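Local coordinates for protein SAWADEE HOMEODOMAIN HOMOLOG 1 (PDB 4IUP) that reads H3K9 methylation on histone tails through its SAWADEE domain and supports RNA-directed DNA methylation, in association with RNA polymerase IV, at residues T30-V35 / W49-T54; G74-C79 / Y89-V94; C79-E84 / V113-D118. The protein carries 2 engineered substitutions. All coordinates share one frame; numbering follows the deposited sequence.

Contact 1 (T30-V35 / W49-T54). With CVM (cymal-4), chain E.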
# COMPACT_ATOMS: atom_id res chain seq x y z
N THR A 30 6.98 -13.29 -23.80
CA THR A 30 7.44 -14.16 -22.71
C THR A 30 6.30 -14.83 -21.95
O THR A 30 6.55 -15.62 -21.06
CB THR A 30 8.19 -13.36 -21.67
OG1 THR A 30 7.32 -12.38 -21.14
CG2 THR A 30 9.35 -12.69 -22.26
N GLY A 31 5.07 -14.48 -22.28
CA GLY A 31 3.89 -15.08 -21.66
C GLY A 31 3.24 -14.27 -20.54
O GLY A 31 2.15 -14.61 -20.09
N GLU A 32 3.90 -13.20 -20.10
CA GLU A 32 3.36 -12.35 -19.04
C GLU A 32 2.12 -11.58 -19.47
O GLU A 32 2.09 -10.97 -20.55
CB GLU A 32 4.41 -11.37 -18.51
CG GLU A 32 5.36 -11.98 -17.49
CD GLU A 32 6.53 -12.70 -18.12
OE1 GLU A 32 7.39 -12.02 -18.73
OE2 GLU A 32 6.60 -13.95 -18.01
N LEU A 33 1.10 -11.61 -18.63
CA LEU A 33 -0.10 -10.88 -18.87
C LEU A 33 -0.08 -9.50 -18.19
O LEU A 33 0.17 -9.41 -17.03
CB LEU A 33 -1.29 -11.69 -18.39
CG LEU A 33 -2.69 -11.10 -18.49
CD1 LEU A 33 -3.23 -11.22 -19.91
CD2 LEU A 33 -3.66 -11.75 -17.50
N GLU A 34 -0.34 -8.46 -18.96
CA GLU A 34 -0.42 -7.10 -18.43
C GLU A 34 -1.78 -6.49 -18.76
O GLU A 34 -2.39 -6.83 -19.77
CB GLU A 34 0.70 -6.23 -19.00
CG GLU A 34 2.12 -6.64 -18.57
CD GLU A 34 3.20 -5.66 -19.05
OE1 GLU A 34 2.96 -4.91 -20.02
OE2 GLU A 34 4.31 -5.65 -18.46
N VAL A 35 -2.25 -5.60 -17.89
CA VAL A 35 -3.46 -4.83 -18.16
C VAL A 35 -3.12 -3.35 -18.24
O VAL A 35 -2.19 -2.88 -17.58
CB VAL A 35 -4.58 -5.06 -17.11
CG1 VAL A 35 -5.26 -6.40 -17.32
CG2 VAL A 35 -4.05 -4.94 -15.66
N TRP A 49 0.65 0.39 -18.44
CA TRP A 49 0.60 -1.07 -18.46
C TRP A 49 1.20 -1.59 -17.16
O TRP A 49 2.27 -1.14 -16.74
CB TRP A 49 1.41 -1.61 -19.63
CG TRP A 49 0.82 -1.35 -20.98
CD1 TRP A 49 1.22 -0.41 -21.89
CD2 TRP A 49 -0.28 -2.05 -21.60
NE1 TRP A 49 0.45 -0.48 -23.02
CE2 TRP A 49 -0.48 -1.47 -22.87
CE3 TRP A 49 -1.11 -3.10 -21.18
CZ2 TRP A 49 -1.49 -1.92 -23.74
CZ3 TRP A 49 -2.11 -3.54 -22.05
CH2 TRP A 49 -2.28 -2.96 -23.31
N VAL A 50 0.50 -2.53 -16.53
CA VAL A 50 0.97 -3.17 -15.31
C VAL A 50 0.77 -4.68 -15.35
O VAL A 50 -0.24 -5.16 -15.86
CB VAL A 50 0.26 -2.61 -14.03
CG1 VAL A 50 0.61 -1.14 -13.79
CG2 VAL A 50 -1.26 -2.79 -14.11
N ASN A 51 1.74 -5.41 -14.82
CA ASN A 51 1.67 -6.86 -14.72
C ASN A 51 0.51 -7.28 -13.81
O ASN A 51 0.41 -6.80 -12.67
CB ASN A 51 3.01 -7.40 -14.20
CG ASN A 51 3.05 -8.91 -14.14
OD1 ASN A 51 2.44 -9.53 -13.27
ND2 ASN A 51 3.80 -9.52 -15.06
N VAL A 52 -0.35 -8.17 -14.30
CA VAL A 52 -1.54 -8.59 -13.54
C VAL A 52 -1.16 -9.34 -12.27
O VAL A 52 -1.66 -9.04 -11.19
CB VAL A 52 -2.52 -9.45 -14.41
CG1 VAL A 52 -3.68 -9.98 -13.57
CG2 VAL A 52 -3.04 -8.64 -15.57
N LYS A 53 -0.25 -10.30 -12.39
CA LYS A 53 0.16 -11.15 -11.26
C LYS A 53 0.83 -10.39 -10.11
O LYS A 53 0.49 -10.61 -8.95
CB LYS A 53 1.05 -12.30 -11.74
CG LYS A 53 1.45 -13.26 -10.62
CD LYS A 53 2.35 -14.41 -11.12
CE LYS A 53 3.73 -13.93 -11.55
NZ LYS A 53 4.64 -13.64 -10.39
N THR A 54 1.76 -9.50 -10.43
CA THR A 54 2.59 -8.86 -9.41
C THR A 54 2.10 -7.47 -9.00
O THR A 54 2.40 -6.99 -7.90
CB THR A 54 4.05 -8.70 -9.87
OG1 THR A 54 4.10 -7.83 -11.00
CG2 THR A 54 4.67 -10.04 -10.24
C1 CVM E . -6.91 -9.65 -10.36
C2 CVM E . -6.77 -8.44 -11.28
C3 CVM E . -8.13 -7.91 -11.69
C4 CVM E . -8.19 -7.70 -13.21
C6 CVM E . -9.48 -7.01 -13.70
C7 CVM E . -10.25 -7.94 -14.65
C8 CVM E . -11.70 -7.48 -14.91
C9 CVM E . -11.94 -6.01 -14.51
C10 CVM E . -11.58 -5.74 -13.04
C11 CVM E . -10.39 -6.58 -12.53
O12 CVM E . -6.75 -9.21 -9.01
C13 CVM E . -5.59 -9.77 -8.34
O14 CVM E . -4.84 -10.77 -9.11
C15 CVM E . -3.62 -11.19 -8.43
C16 CVM E . -3.87 -11.72 -7.01
C17 CVM E . -4.88 -10.90 -6.18
C18 CVM E . -6.07 -10.40 -7.02
C19 CVM E . -2.89 -12.28 -9.25
O20 CVM E . -3.83 -13.03 -10.02
O21 CVM E . -5.38 -11.70 -5.10
O22 CVM E . -6.81 -9.42 -6.28
O23 CVM E . -2.63 -11.71 -6.29
O HOH W 1 0.45 -11.36 -15.06
O HOH W 2 5.26 -7.56 -16.90
O HOH W 3 4.89 -3.22 -16.92
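V35 and V50 face each other as a hydrogen-bonded antiparallel pair: V35 N donates to V50 O over 2.9 Å, and V50 N donates back to V35 O. Two residues further along the ladder, past the non-hydrogen-bonded pair E34/N51, V52 N reaches L33 O at 3.0 Å with an N-H...O angle of 178°, so the ladder runs into the short helical turn. Water 1 donates to L33 O and accepts from K53 N.

With CG swung opposite its own N (chi1 -177°), the N51 amide turns OD1 back over the helical turn, where it accepts from T54 N at 2.9 Å, an N-cap bond, while ND2 donates to water 2. That water donates to E34 OE2, bridging E34 and N51. E34 OE1 forms a salt bridge with R26, which also makes a cation-pi contact with W49.

The apolar packing centres on V52 CG2, 3.6 Å from V35 CG1 and 3.7 Å from L33 CD2; the V35 and V52 side chains cross at about a right angle. V52 CG1, part of the cymal-4 pocket with F22 and V56, comes within 4.1 Å of the detergent's C2.

Strands 33-39 and 48-51 form a beta hairpin at the edge of the sheet, and N51 caps the turn that follows. V35 and V50 both pack on V56 of strand 56-62, and V35 also touches F22 of strand 16-27.

Contact 2 (G74-C79 / Y89-V94); sequences GDLMLC and YCDGHV. Engineered in segment 74-79: M77 (natural residue Leu).
G74 N and V94 O open the hairpin ladder with a 2.8 Å hydrogen bond, nearly straight at 176°. V94 N then donates to D75 O, and the pairs M77 with G92 and C79 with C90 each exchange two bonds, making six backbone bonds in all. Between them, L76 with H93 and L78 with D91 are non-hydrogen-bonded pairs.

The aromatic contact lies on the face bearing L76, L78, D91 and H93. L76 CD1 sits over the H93 ring, 4.2 Å from its centroid and 28° off the normal, a CH-pi arrangement; G74 O meets the same ring at its edge, 3.6 Å from H93 CD2.

Carbon atoms also meet on both faces. L76 CD1 rests 3.8 Å from D91 CB, the aliphatic part of the aspartate, and L78 CD1 lies 3.9 Å from Y89 CB. On the face bearing M77 and C79, the engineered selenomethionine M77 reaches along to V94 CG2 with its CG at 3.7 Å, and bends at chi2 (-63°) and chi3 carry its selenium end away from the partner strand. G92 fits here because a CB would come only 3.3 Å from C79 SG.

D91 turns its carboxylate to R57 in a salt bridge. Strand 76-83 is bordered on its other side by strand 129-131, L78 bonding to C130, while D91 and H93 bond to E116, just past strand 110-115, and to R114 within it.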
# COMPACT_ATOMS: atom_id res chain seq x y z
N GLY A 74 5.11 -8.01 11.61
CA GLY A 74 5.07 -8.95 10.48
C GLY A 74 4.07 -8.60 9.39
O GLY A 74 4.18 -9.09 8.26
N ASP A 75 3.09 -7.75 9.71
CA ASP A 75 2.05 -7.39 8.75
C ASP A 75 2.59 -6.58 7.58
O ASP A 75 3.42 -5.67 7.76
CB ASP A 75 0.92 -6.59 9.41
CG ASP A 75 -0.03 -7.45 10.23
OD1 ASP A 75 0.12 -8.70 10.24
OD2 ASP A 75 -0.93 -6.87 10.86
N LEU A 76 2.12 -6.91 6.39
CA LEU A 76 2.34 -6.08 5.21
C LEU A 76 1.37 -4.91 5.24
O LEU A 76 0.16 -5.10 5.40
CB LEU A 76 2.15 -6.91 3.93
CG LEU A 76 2.14 -6.17 2.59
CD1 LEU A 76 3.53 -5.63 2.25
CD2 LEU A 76 1.63 -7.10 1.49
N MSE A 77 1.90 -3.69 5.10
CA MSE A 77 1.09 -2.48 5.08
C MSE A 77 1.44 -1.66 3.85
O MSE A 77 2.58 -1.68 3.39
CB MSE A 77 1.35 -1.60 6.32
CG MSE A 77 1.27 -2.31 7.65
SE MSE A 77 -0.50 -3.02 8.05
CE MSE A 77 -1.43 -1.36 8.51
N LEU A 78 0.45 -0.93 3.33
CA LEU A 78 0.73 0.14 2.37
C LEU A 78 1.01 1.41 3.17
O LEU A 78 0.15 1.87 3.93
CB LEU A 78 -0.45 0.34 1.40
CG LEU A 78 -0.19 1.38 0.30
CD1 LEU A 78 0.88 0.89 -0.69
CD2 LEU A 78 -1.48 1.74 -0.45
N CYS A 79 2.20 1.98 2.97
CA CYS A 79 2.70 3.07 3.81
C CYS A 79 2.92 4.35 3.04
O CYS A 79 3.47 4.33 1.93
CB CYS A 79 4.03 2.66 4.46
SG CYS A 79 3.98 1.12 5.34
N TYR A 89 3.12 5.92 -1.97
CA TYR A 89 2.53 4.88 -1.14
C TYR A 89 3.24 3.58 -1.51
O TYR A 89 3.12 3.10 -2.64
CB TYR A 89 1.02 4.77 -1.37
CG TYR A 89 0.22 5.94 -0.81
CD1 TYR A 89 0.09 7.13 -1.54
CD2 TYR A 89 -0.40 5.86 0.43
CE1 TYR A 89 -0.64 8.22 -1.04
CE2 TYR A 89 -1.14 6.93 0.95
CZ TYR A 89 -1.26 8.10 0.21
OH TYR A 89 -1.98 9.16 0.71
N CYS A 90 3.98 3.03 -0.54
CA CYS A 90 4.92 1.92 -0.74
C CYS A 90 4.67 0.80 0.26
O CYS A 90 4.26 1.05 1.39
CB CYS A 90 6.36 2.41 -0.53
SG CYS A 90 6.85 3.79 -1.55
N ASP A 91 4.98 -0.43 -0.14
CA ASP A 91 4.84 -1.57 0.76
C ASP A 91 5.94 -1.59 1.82
O ASP A 91 7.11 -1.33 1.53
CB ASP A 91 4.85 -2.88 -0.02
CG ASP A 91 3.51 -3.17 -0.68
OD1 ASP A 91 2.52 -2.47 -0.37
OD2 ASP A 91 3.44 -4.11 -1.50
N GLY A 92 5.54 -1.89 3.05
CA GLY A 92 6.49 -2.07 4.14
C GLY A 92 5.98 -3.15 5.07
O GLY A 92 4.82 -3.57 4.97
N HIS A 93 6.84 -3.61 5.97
CA HIS A 93 6.42 -4.57 6.98
C HIS A 93 6.61 -3.98 8.36
O HIS A 93 7.62 -3.33 8.62
CB HIS A 93 7.19 -5.89 6.84
CG HIS A 93 6.79 -6.68 5.64
ND1 HIS A 93 7.39 -6.52 4.41
CD2 HIS A 93 5.82 -7.61 5.46
CE1 HIS A 93 6.82 -7.34 3.53
NE2 HIS A 93 5.86 -8.00 4.15
N VAL A 94 5.64 -4.19 9.24
CA VAL A 94 5.74 -3.69 10.61
C VAL A 94 6.80 -4.48 11.36
O VAL A 94 6.73 -5.71 11.43
CB VAL A 94 4.39 -3.79 11.35
CG1 VAL A 94 4.53 -3.27 12.78
CG2 VAL A 94 3.30 -3.02 10.60

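Contact 3 (C79-E84 / V113-D118)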
# COMPACT_ATOMS: atom_id res chain seq x y z
N CYS A 79 2.20 1.98 2.97
CA CYS A 79 2.70 3.07 3.81
C CYS A 79 2.92 4.35 3.04
O CYS A 79 3.47 4.33 1.93
CB CYS A 79 4.03 2.66 4.46
SG CYS A 79 3.98 1.12 5.34
N PHE A 80 2.50 5.46 3.63
CA PHE A 80 2.73 6.77 3.04
C PHE A 80 4.16 7.23 3.32
O PHE A 80 4.50 7.60 4.46
CB PHE A 80 1.71 7.79 3.57
CG PHE A 80 1.81 9.14 2.91
CD1 PHE A 80 1.59 9.28 1.54
CD2 PHE A 80 2.10 10.28 3.66
CE1 PHE A 80 1.66 10.52 0.93
CE2 PHE A 80 2.19 11.54 3.04
CZ PHE A 80 1.96 11.66 1.69
N GLN A 81 4.99 7.19 2.28
CA GLN A 81 6.42 7.47 2.38
C GLN A 81 6.71 8.84 1.78
O GLN A 81 6.72 9.01 0.56
CB GLN A 81 7.21 6.38 1.65
CG GLN A 81 8.74 6.47 1.80
CD GLN A 81 9.46 5.55 0.83
OE1 GLN A 81 9.85 4.43 1.17
NE2 GLN A 81 9.64 6.02 -0.39
N GLU A 82 6.94 9.81 2.66
CA GLU A 82 7.19 11.19 2.24
C GLU A 82 8.66 11.54 2.45
O GLU A 82 9.17 11.45 3.57
CB GLU A 82 6.28 12.15 3.00
CG GLU A 82 6.37 13.60 2.53
CD GLU A 82 5.23 14.46 3.04
OE1 GLU A 82 4.79 14.28 4.20
OE2 GLU A 82 4.77 15.33 2.27
N ARG A 83 9.34 11.91 1.37
CA ARG A 83 10.77 12.23 1.40
C ARG A 83 11.03 13.39 0.47
O ARG A 83 10.72 13.31 -0.72
CB ARG A 83 11.61 11.03 0.94
CG ARG A 83 11.61 9.88 1.89
CD ARG A 83 12.29 8.66 1.30
NE ARG A 83 12.35 7.59 2.29
CZ ARG A 83 12.76 6.35 2.05
NH1 ARG A 83 13.15 5.98 0.84
NH2 ARG A 83 12.77 5.47 3.04
N GLU A 84 11.62 14.44 1.01
CA GLU A 84 11.82 15.64 0.25
C GLU A 84 10.42 16.08 -0.30
O GLU A 84 9.48 16.15 0.44
CB GLU A 84 12.97 15.40 -0.75
CG GLU A 84 14.34 15.21 -0.01
CD GLU A 84 15.60 14.88 -0.90
OE1 GLU A 84 15.58 14.04 -1.78
OE2 GLU A 84 16.64 15.48 -0.63
N VAL A 113 8.21 0.69 10.48
CA VAL A 113 8.07 -0.10 9.27
C VAL A 113 9.40 -0.19 8.54
O VAL A 113 10.23 0.71 8.63
CB VAL A 113 6.93 0.41 8.32
CG1 VAL A 113 5.63 0.63 9.09
CG2 VAL A 113 7.33 1.69 7.57
N ARG A 114 9.61 -1.32 7.86
CA ARG A 114 10.74 -1.47 6.98
C ARG A 114 10.22 -1.59 5.55
O ARG A 114 9.45 -2.50 5.23
CB ARG A 114 11.55 -2.72 7.34
CG ARG A 114 12.79 -2.92 6.49
CD ARG A 114 13.59 -4.12 6.98
NE ARG A 114 14.19 -3.89 8.29
CZ ARG A 114 15.09 -4.69 8.86
NH1 ARG A 114 15.51 -5.78 8.23
NH2 ARG A 114 15.57 -4.40 10.06
N TYR A 115 10.64 -0.65 4.71
CA TYR A 115 10.20 -0.61 3.32
C TYR A 115 10.78 -1.77 2.52
O TYR A 115 11.97 -2.07 2.60
CB TYR A 115 10.55 0.73 2.67
CG TYR A 115 9.74 1.85 3.25
CD1 TYR A 115 8.36 1.93 3.02
CD2 TYR A 115 10.33 2.84 4.04
CE1 TYR A 115 7.60 2.96 3.56
CE2 TYR A 115 9.58 3.88 4.58
CZ TYR A 115 8.21 3.93 4.34
OH TYR A 115 7.47 4.95 4.86
N GLU A 116 9.92 -2.40 1.76
CA GLU A 116 10.29 -3.57 1.04
C GLU A 116 11.39 -3.30 -0.02
O GLU A 116 12.34 -4.04 -0.10
CB GLU A 116 9.03 -4.16 0.44
CG GLU A 116 9.11 -5.61 0.18
CD GLU A 116 7.88 -6.14 -0.47
OE1 GLU A 116 7.49 -5.61 -1.52
OE2 GLU A 116 7.31 -7.09 0.07
N LEU A 117 11.27 -2.20 -0.77
CA LEU A 117 12.16 -1.92 -1.90
C LEU A 117 13.60 -1.57 -1.52
O LEU A 117 14.54 -2.25 -1.95
CB LEU A 117 11.57 -0.82 -2.80
CG LEU A 117 12.40 -0.35 -4.00
CD1 LEU A 117 12.43 -1.41 -5.10
CD2 LEU A 117 11.89 0.98 -4.53
N ASP A 118 13.77 -0.52 -0.72
CA ASP A 118 15.11 -0.01 -0.42
C ASP A 118 15.58 -0.38 0.99
O ASP A 118 16.64 0.07 1.43
CB ASP A 118 15.18 1.51 -0.63
CG ASP A 118 14.19 2.28 0.23
OD1 ASP A 118 13.70 1.73 1.24
OD2 ASP A 118 13.92 3.45 -0.10
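Strands 76-83 and 110-115 lie two places apart in the sheet, separated by strand 86-98, and the curl of the sheet lets them face each other: their axes stand 9.8 Å apart at 70°. With no backbone hydrogen bond between them, the contact is made chiefly by side chains. Y115 fills the space between. Q81 OE1 points at the centre of its ring from 3.1 Å above the plane, with amide and ring planes 82° apart, and Q81 CG adds an off-centre CH-pi contact. C79 CB touches Y115 CE1 at 3.7 Å, while V113 CG2 backs the ring's opposite face. Y115 OH is hydrogen-bonded to E122 OE1.

Farther along, R83, extended from CG to NE, brings NH1 to D118 OD2 in a 2.8 Å salt bridge whose hydrogen bond has an N-H...O angle of 164°, met on the syn side of the carboxylate. T120 OG1 bonds both R83 NH2 and D118 OD1. Replacing Y115 with an alanine would probably open a gap under Q81 and leave E122 without the hydroxyl it now bonds.

Such packing inside a strongly curved antiparallel sheet is characteristic of small SH3-like barrels, consistent with this domain's tandem tudor architecture.

How the contacts relate
Contact 1 comes first along the chain and closes before the others begin; its centre lies about 23 Å from that of contact 2 and 24 Å from that of contact 3, and it touches neither. Contacts 2 and 3 alternate their segments in sequence, share C79 and strand 76-83, and have centres about 8 Å apart. They also touch through strand pairing: strand 86-98 lies between strands 76-83 and 110-115 and pairs with both of its neighbours. One continuous antiparallel sheet reaches all three, with contact 1 at one outer end and the other two toward the opposite end. This separation is consistent with two tudor-like halves of the histone-binding SAWADEE domain.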